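Local coordinates for protein AceL NrdHF-1-1 Intein (Metagenome, PDB 6ZGQ) that is a linked, splice-inactive form of a naturally split class 3 intein, a type that excises itself from a host protein and joins the flanking sequences, at residues Gly65-Ile77 with Val143-Met157. Residues are numbered along the deposited sequence; the frame is centred on the assembly and turned at random. Where two conformers were deposited one is given.
Sequences GFDQKVSPNHRMI and VTDEHGNRSVTGASM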
loop_
_atom_site.group_PDB
_atom_site.type_symbol
_atom_site.label_atom_id
_atom_site.label_comp_id
_atom_site.label_asym_id
_atom_site.label_seq_id
_atom_site.Cartn_x
_atom_site.Cartn_y
_atom_site.Cartn_z
ATOM N N GLY A 65 6.943 -6.908 -9.894
ATOM C CA GLY A 65 5.814 -5.995 -10.156
ATOM C C GLY A 65 5.229 -5.369 -8.898
ATOM O O GLY A 65 4.233 -4.645 -8.990
ATOM N N PHE A 66 5.844 -5.653 -7.741
ATOM C CA PHE A 66 5.483 -5.075 -6.431
ATOM C C PHE A 66 6.560 -4.043 -6.032
ATOM O O PHE A 66 7.758 -4.365 -5.989
ATOM C CB PHE A 66 5.360 -6.198 -5.382
ATOM C CG PHE A 66 4.810 -5.755 -4.047
ATOM C CD1 PHE A 66 3.450 -5.565 -3.867
ATOM C CD2 PHE A 66 5.656 -5.556 -2.968
ATOM C CE1 PHE A 66 2.949 -5.165 -2.640
ATOM C CE2 PHE A 66 5.164 -5.151 -1.740
ATOM C CZ PHE A 66 3.807 -4.949 -1.576
ATOM N N ASP A 67 6.135 -2.802 -5.786
ATOM C CA ASP A 67 7.018 -1.751 -5.238
ATOM C C ASP A 67 6.210 -0.860 -4.298
ATOM O O ASP A 67 5.256 -0.219 -4.753
ATOM C CB ASP A 67 7.648 -0.901 -6.352
ATOM C CG ASP A 67 8.855 -0.094 -5.875
ATOM O OD1 ASP A 67 8.691 0.783 -5.000
ATOM O OD2 ASP A 67 9.967 -0.352 -6.371
ATOM N N GLN A 68 6.583 -0.851 -3.011
ATOM C CA GLN A 68 6.005 0.042 -1.993
ATOM C C GLN A 68 7.148 0.660 -1.167
ATOM O O GLN A 68 8.120 -0.035 -0.839
ATOM C CB GLN A 68 5.000 -0.717 -1.113
ATOM C CG GLN A 68 3.803 -1.222 -1.912
ATOM C CD GLN A 68 2.667 -1.753 -1.067
ATOM O OE1 GLN A 68 2.718 -1.754 0.166
ATOM N NE2 GLN A 68 1.621 -2.213 -1.740
ATOM N N LYS A 69 7.033 1.968 -0.908
ATOM C CA LYS A 69 7.967 2.742 -0.086
ATOM C C LYS A 69 7.139 3.301 1.082
ATOM O O LYS A 69 6.291 4.179 0.879
ATOM C CB LYS A 69 8.634 3.836 -0.941
ATOM C CG LYS A 69 9.458 3.270 -2.099
ATOM C CD LYS A 69 10.152 4.347 -2.920
ATOM C CE LYS A 69 10.750 3.786 -4.202
ATOM N NZ LYS A 69 9.741 3.698 -5.294
ATOM N N VAL A 70 7.354 2.741 2.273
ATOM C CA VAL A 70 6.456 2.919 3.417
ATOM C C VAL A 70 7.254 3.265 4.691
ATOM O O VAL A 70 8.470 3.012 4.748
ATOM C CB VAL A 70 5.595 1.640 3.600
ATOM C CG1 VAL A 70 4.977 1.212 2.270
ATOM C CG2 VAL A 70 6.408 0.488 4.180
ATOM N N SER A 71 6.570 3.854 5.679
ATOM C CA SER A 71 7.142 4.126 7.009
ATOM C C SER A 71 7.308 2.813 7.782
ATOM O O SER A 71 6.657 1.825 7.460
ATOM C CB SER A 71 6.245 5.091 7.787
ATOM O OG SER A 71 6.059 6.292 7.063
ATOM N N PRO A 72 8.185 2.787 8.805
ATOM C CA PRO A 72 8.385 1.574 9.611
ATOM C C PRO A 72 7.107 0.889 10.135
ATOM O O PRO A 72 7.049 -0.342 10.118
ATOM C CB PRO A 72 9.237 2.072 10.781
ATOM C CG PRO A 72 10.010 3.215 10.208
ATOM C CD PRO A 72 9.072 3.882 9.238
ATOM N N ASN A 73 6.111 1.682 10.558
ATOM C CA ASN A 73 4.876 1.172 11.193
ATOM C C ASN A 73 3.692 1.158 10.229
ATOM O O ASN A 73 2.555 1.001 10.679
ATOM C CB ASN A 73 4.496 1.982 12.444
ATOM C CG ASN A 73 5.569 1.944 13.509
ATOM O OD1 ASN A 73 6.138 0.892 13.791
ATOM N ND2 ASN A 73 5.852 3.088 14.103
ATOM N N HIS A 74 3.958 1.330 8.929
ATOM C CA HIS A 74 2.940 1.174 7.877
ATOM C C HIS A 74 2.460 -0.279 7.843
ATOM O O HIS A 74 3.280 -1.196 7.991
ATOM C CB HIS A 74 3.480 1.563 6.507
ATOM C CG HIS A 74 2.452 1.451 5.436
ATOM N ND1 HIS A 74 1.391 2.322 5.348
ATOM C CD2 HIS A 74 2.295 0.555 4.437
ATOM C CE1 HIS A 74 0.636 1.982 4.322
ATOM N NE2 HIS A 74 1.156 0.906 3.757
ATOM N N ARG A 75 1.150 -0.475 7.662
ATOM C CA ARG A 75 0.539 -1.807 7.622
ATOM C C ARG A 75 0.748 -2.404 6.223
ATOM O O ARG A 75 0.268 -1.835 5.229
ATOM C CB ARG A 75 -0.950 -1.726 7.998
ATOM C CG ARG A 75 -1.182 -1.371 9.466
ATOM C CD ARG A 75 -2.618 -0.969 9.757
ATOM N NE ARG A 75 -3.561 -2.065 9.500
ATOM C CZ ARG A 75 -4.431 -2.127 8.486
ATOM N NH1 ARG A 75 -4.527 -1.154 7.592
ATOM N NH2 ARG A 75 -5.227 -3.181 8.364
ATOM N N MET A 76 1.520 -3.496 6.148
ATOM C CA MET A 76 1.677 -4.278 4.917
ATOM C C MET A 76 0.556 -5.310 4.893
ATOM O O MET A 76 0.242 -5.880 5.944
ATOM C CB MET A 76 3.047 -4.959 4.865
ATOM C CG MET A 76 4.208 -3.977 4.884
ATOM S SD MET A 76 4.106 -2.779 3.542
ATOM C CE MET A 76 4.514 -3.822 2.142
ATOM N N ILE A 77 -0.058 -5.486 3.717
ATOM C CA ILE A 77 -1.219 -6.360 3.499
ATOM C C ILE A 77 -0.744 -7.512 2.611
ATOM O O ILE A 77 -0.119 -7.275 1.570
ATOM C CB ILE A 77 -2.389 -5.573 2.848
ATOM C CG1 ILE A 77 -2.809 -4.385 3.736
ATOM C CG2 ILE A 77 -3.585 -6.475 2.558
ATOM C CD1 ILE A 77 -3.355 -4.755 5.104
ATOM N N VAL A 143 -2.466 1.221 -4.593
ATOM C CA VAL A 143 -1.457 2.226 -4.984
ATOM C C VAL A 143 -0.826 1.791 -6.312
ATOM O O VAL A 143 -0.790 0.587 -6.604
ATOM C CB VAL A 143 -0.360 2.416 -3.900
ATOM C CG1 VAL A 143 -0.926 3.078 -2.649
ATOM C CG2 VAL A 143 0.322 1.102 -3.537
ATOM N N THR A 144 -0.372 2.773 -7.101
ATOM C CA THR A 144 0.330 2.569 -8.381
ATOM C C THR A 144 1.767 3.096 -8.239
ATOM O O THR A 144 1.951 4.242 -7.808
ATOM C CB THR A 144 -0.407 3.321 -9.496
ATOM O OG1 THR A 144 -1.799 3.033 -9.358
ATOM C CG2 THR A 144 0.092 2.919 -10.888
ATOM N N ASP A 145 2.750 2.260 -8.579
ATOM C CA ASP A 145 4.178 2.612 -8.510
ATOM C C ASP A 145 4.597 3.350 -9.790
ATOM O O ASP A 145 3.750 3.571 -10.663
ATOM C CB ASP A 145 5.036 1.362 -8.228
ATOM C CG ASP A 145 5.034 0.335 -9.367
ATOM O OD1 ASP A 145 4.820 0.712 -10.543
ATOM O OD2 ASP A 145 5.287 -0.848 -9.065
ATOM N N GLU A 146 5.878 3.731 -9.864
ATOM C CA GLU A 146 6.468 4.485 -10.996
ATOM C C GLU A 146 6.395 3.727 -12.331
ATOM O O GLU A 146 6.518 4.358 -13.384
ATOM C CB GLU A 146 7.940 4.827 -10.686
ATOM C CG GLU A 146 8.151 5.709 -9.452
ATOM C CD GLU A 146 8.550 4.962 -8.175
ATOM O OE1 GLU A 146 9.160 3.873 -8.257
ATOM O OE2 GLU A 146 8.261 5.487 -7.075
ATOM N N HIS A 147 6.210 2.399 -12.277
ATOM C CA HIS A 147 6.169 1.512 -13.451
ATOM C C HIS A 147 4.739 1.068 -13.812
ATOM O O HIS A 147 4.570 0.118 -14.584
ATOM C CB HIS A 147 7.064 0.289 -13.209
ATOM C CG HIS A 147 8.493 0.642 -12.967
ATOM N ND1 HIS A 147 9.242 0.069 -11.964
ATOM C CD2 HIS A 147 9.305 1.529 -13.588
ATOM C CE1 HIS A 147 10.461 0.578 -11.987
ATOM N NE2 HIS A 147 10.525 1.466 -12.964
ATOM N N GLY A 148 3.732 1.755 -13.259
ATOM C CA GLY A 148 2.327 1.529 -13.593
ATOM C C GLY A 148 1.719 0.305 -12.928
ATOM O O GLY A 148 0.581 -0.008 -13.219
ATOM N N ASN A 149 2.454 -0.366 -12.033
ATOM C CA ASN A 149 1.978 -1.584 -11.346
ATOM C C ASN A 149 1.137 -1.190 -10.136
ATOM O O ASN A 149 1.559 -0.315 -9.367
ATOM C CB ASN A 149 3.139 -2.474 -10.879
ATOM C CG ASN A 149 4.089 -2.852 -11.996
ATOM O OD1 ASN A 149 5.288 -2.584 -11.916
ATOM N ND2 ASN A 149 3.562 -3.472 -13.041
ATOM N N ARG A 150 -0.026 -1.830 -9.976
ATOM C CA ARG A 150 -0.948 -1.578 -8.861
ATOM C C ARG A 150 -0.849 -2.738 -7.858
ATOM O O ARG A 150 -0.651 -3.887 -8.267
ATOM C CB ARG A 150 -2.380 -1.370 -9.389
ATOM C CG ARG A 150 -2.469 -0.188 -10.343
ATOM C CD ARG A 150 -3.872 0.264 -10.711
ATOM N NE ARG A 150 -3.743 1.441 -11.566
ATOM C CZ ARG A 150 -3.411 1.416 -12.856
ATOM N NH1 ARG A 150 -3.200 0.267 -13.495
ATOM N NH2 ARG A 150 -3.298 2.560 -13.520
ATOM N N SER A 151 -0.920 -2.409 -6.562
ATOM C CA SER A 151 -0.843 -3.377 -5.452
ATOM C C SER A 151 -1.661 -2.871 -4.267
ATOM O O SER A 151 -1.975 -1.675 -4.213
ATOM C CB SER A 151 0.609 -3.610 -5.031
ATOM O OG SER A 151 1.239 -2.410 -4.598
ATOM N N VAL A 152 -2.013 -3.781 -3.351
ATOM C CA VAL A 152 -2.816 -3.464 -2.155
ATOM C C VAL A 152 -1.831 -3.108 -1.036
ATOM O O VAL A 152 -0.826 -3.804 -0.871
ATOM C CB VAL A 152 -3.735 -4.655 -1.755
ATOM C CG1 VAL A 152 -4.451 -4.428 -0.427
ATOM C CG2 VAL A 152 -4.759 -4.931 -2.853
ATOM N N THR A 153 -2.096 -2.007 -0.328
ATOM C CA THR A 153 -1.290 -1.572 0.826
ATOM C C THR A 153 -2.234 -1.201 1.976
ATOM O O THR A 153 -3.408 -0.912 1.718
ATOM C CB THR A 153 -0.365 -0.397 0.452
ATOM O OG1 THR A 153 0.688 -0.329 1.413
ATOM C CG2 THR A 153 -1.114 0.936 0.401
ATOM N N GLY A 154 -1.741 -1.236 3.216
ATOM C CA GLY A 154 -2.561 -0.928 4.397
ATOM C C GLY A 154 -2.959 0.537 4.489
ATOM O O GLY A 154 -2.155 1.414 4.139
ATOM N N ALA A 155 -4.195 0.780 4.940
ATOM C CA ALA A 155 -4.681 2.086 5.418
ATOM C C ALA A 155 -4.263 2.271 6.879
ATOM O O ALA A 155 -3.900 1.283 7.530
ATOM C CB ALA A 155 -6.197 2.159 5.294
ATOM N N SER A 156 -4.262 3.520 7.363
ATOM C CA SER A 156 -4.047 3.837 8.787
ATOM C C SER A 156 -5.352 3.566 9.536
ATOM O O SER A 156 -6.432 3.868 9.010
ATOM C CB SER A 156 -3.591 5.292 8.973
ATOM O OG SER A 156 -4.207 6.157 8.029
ATOM N N MET A 157 -5.244 2.975 10.730
ATOM C CA MET A 157 -6.408 2.545 11.528
ATOM C C MET A 157 -6.877 3.658 12.455
ATOM O O MET A 157 -7.818 4.379 12.123
ATOM C CB MET A 157 -6.080 1.283 12.335
ATOM C CG MET A 157 -6.135 0.000 11.516
ATOM S SD MET A 157 -7.751 -0.290 10.759
ATOM C CE MET A 157 -8.747 -0.718 12.186
HETATM O O HOH W 1 3.924 -2.185 -7.232
HETATM O O HOH W 2 1.021 -4.050 1.406
HETATM O O HOH W 3 -0.269 -6.339 -1.014
#
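Gln-68, Thr-153 and His-74 show how buried hydrogen bonds can tie strand 66-70 and the turn after it to strand 150-154. CG of Gln-68 lies opposite the carbonyl carbon (chi1 -63°) and the chain runs on extended, carrying the amide to the strand. Its NE2 gives both hydrogens in the amide plane, to Ser-151 OG (2.9 Å) and Val-152 O (3.0 Å), which fixes the amide's rotation. Thr-153 OG1 donates to Gln-68 OE1 (2.8 Å) from above the carbonyl plane while accepting from His-74 NE2 (2.7 Å). That second bond is fairly straight (160°) and lies close to the imidazole plane.

Water extends this polar seam: one molecule accepts from Ile-77 N within hydrogen-bonding distance of Gln-68 OE1 and Val-152 O, and another bridges Val-152 O to Ile-77 O.

Charge joins the opposite end. Lys-69 NZ meets the syn lone pair of Glu-146 OE2 (2.9 Å) and also Asp-67 OD1 (3.1 Å); His-60 engages the other Asp-67 oxygen.

Where strand 75-77 runs roughly antiparallel to strand 150-154, a weak bond links Gly-154 N to Arg-75 O. Arg-75 NE forms a salt bridge with Glu-86, while NH1 makes an unusually short, doubtful contact with Ala-155 O near the guanidinium plane; Met-157 CG lies over one face. Ile-77 CG2 packs on Val-152 CG1 (3.7 Å).

His-74 fits the block B histidine of the Hint fold, and its ND1 bonds to Glu-6 O, probably the carbonyl at the N-terminal splice junction. Engineered Ala-155 probably occupies the terminal asparagine position, so the arrangement characteristically brings both intein junctions together.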